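Local coordinates for TlmII (Streptoalloteichus hindustanus, PDB 4HVM), which probably binds phosphopantetheine-linked substrates as a condensation-domain protein of nonribosomal peptide synthesis in the tallysomycin biosynthetic pathway, at residues D316-S319 with R320-A323. Numbering follows the deposited sequence.
Sequences DLMS and RTQA
Thr321 gives two hydrogen bonds to one acceptor, the carbonyl oxygen of Leu317 a turn earlier in the same helix. Its backbone N lies 2.9 Å from Leu317 O in the ordinary i to i+4 bond, and its hydroxyl OG1 approaches Leu317 O to 2.6 Å. The two donors come in over opposite faces of the carbonyl plane, each tilted about 30° from it, so they share the oxygen without competing for one position. Chi1 of -59° sets OG1 beside the backbone N, folding the hydroxyl back along the helix, while CG2 stands anti to that N. A threonine thus suits this buried position: its polar atom is satisfied by its own helix. A valine in its place would probably fill similar room yet leave Leu317 O with the amide as its single donor here. Helix 314-330 belongs to the half of this condensation-domain protein built on the six-stranded mixed sheet, and it packs against helix 241-255 and strand 297-305. Thr321 meets Ala247, Phe302 and Val304 there, and the nonpolar side chain of Leu317 reaches Trp251. Met318, present as selenomethionine, touches Leu243 and Ala247 with its long, flexible chain, and its CE is 4.3 Å from Thr321 CB. The next backbone bonds run from Gln322 N to Met318 O at 3.0 Å and from Ala323 N to Ser319 O at 3.1 Å. Arg320 N reaches Asp316 O only weakly, at 3.3 Å. The long Arg320 chain passes that oxygen and carries NH2 to a hydrogen bond with Asp305 O; near the helix start, the Asp316 carboxylate suits a backbone donor, OD2 accepting from Ser313 N.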
loop_
_atom_site.group_PDB
_atom_site.type_symbol
_atom_site.label_atom_id
_atom_site.label_comp_id
_atom_site.label_asym_id
_atom_site.label_seq_id
_atom_site.Cartn_x
_atom_site.Cartn_y
_atom_site.Cartn_z
ATOM N N ASP A 316 -21.658 11.585 -12.181
ATOM C CA ASP A 316 -22.387 11.882 -10.952
ATOM C C ASP A 316 -21.637 11.381 -9.723
ATOM O O ASP A 316 -21.439 12.120 -8.763
ATOM C CB ASP A 316 -23.793 11.276 -10.992
ATOM C CG ASP A 316 -24.734 12.036 -11.908
ATOM O OD1 ASP A 316 -24.617 13.278 -11.990
ATOM O OD2 ASP A 316 -25.593 11.394 -12.548
ATOM N N LEU A 317 -21.214 10.122 -9.767
ATOM C CA LEU A 317 -20.526 9.507 -8.641
ATOM C C LEU A 317 -19.086 9.984 -8.525
ATOM O O LEU A 317 -18.535 10.039 -7.427
ATOM C CB LEU A 317 -20.576 7.985 -8.762
ATOM C CG LEU A 317 -21.964 7.394 -8.536
ATOM C CD1 LEU A 317 -22.263 6.346 -9.577
ATOM C CD2 LEU A 317 -22.077 6.810 -7.139
HETATM N N MSE A 318 -18.481 10.327 -9.658
HETATM C CA MSE A 318 -17.119 10.848 -9.666
HETATM C C MSE A 318 -17.095 12.201 -8.977
HETATM O O MSE A 318 -16.183 12.512 -8.216
HETATM C CB MSE A 318 -16.608 10.982 -11.102
HETATM C CG MSE A 318 -15.098 11.006 -11.240
HETATM SE SE MSE A 318 -14.263 9.398 -10.540
HETATM C CE MSE A 318 -13.392 10.197 -8.993
ATOM N N SER A 319 -18.118 13.001 -9.247
ATOM C CA SER A 319 -18.242 14.325 -8.658
ATOM C C SER A 319 -18.351 14.263 -7.135
ATOM O O SER A 319 -17.713 15.036 -6.416
ATOM C CB SER A 319 -19.468 15.025 -9.236
ATOM O OG SER A 319 -19.787 16.178 -8.491
ATOM N N ARG A 320 -19.161 13.330 -6.650
ATOM C CA ARG A 320 -19.418 13.204 -5.224
ATOM C C ARG A 320 -18.262 12.521 -4.491
ATOM O O ARG A 320 -18.005 12.806 -3.322
ATOM C CB ARG A 320 -20.739 12.466 -4.998
ATOM C CG ARG A 320 -21.886 13.065 -5.800
ATOM C CD ARG A 320 -23.231 12.511 -5.395
ATOM N NE ARG A 320 -24.329 13.222 -6.042
ATOM C CZ ARG A 320 -25.572 13.274 -5.574
ATOM N NH1 ARG A 320 -26.499 13.947 -6.239
ATOM N NH2 ARG A 320 -25.889 12.660 -4.443
ATOM N N THR A 321 -17.561 11.629 -5.186
ATOM C CA THR A 321 -16.394 10.960 -4.622
ATOM C C THR A 321 -15.239 11.940 -4.470
ATOM O O THR A 321 -14.554 11.964 -3.446
ATOM C CB THR A 321 -15.930 9.807 -5.523
ATOM O OG1 THR A 321 -16.998 8.865 -5.682
ATOM C CG2 THR A 321 -14.719 9.107 -4.926
ATOM N N GLN A 322 -15.032 12.751 -5.502
ATOM C CA GLN A 322 -13.948 13.726 -5.513
ATOM C C GLN A 322 -14.172 14.825 -4.479
ATOM O O GLN A 322 -13.222 15.341 -3.891
ATOM C CB GLN A 322 -13.801 14.335 -6.910
ATOM C CG GLN A 322 -12.657 15.329 -7.060
ATOM C CD GLN A 322 -12.503 15.806 -8.491
ATOM O OE1 GLN A 322 -12.799 15.069 -9.430
ATOM N NE2 GLN A 322 -12.054 17.043 -8.665
ATOM N N ALA A 323 -15.435 15.179 -4.259
ATOM C CA ALA A 323 -15.783 16.215 -3.291
ATOM C C ALA A 323 -15.502 15.757 -1.865
ATOM O O ALA A 323 -15.082 16.546 -1.019
ATOM C CB ALA A 323 -17.238 16.615 -3.441
#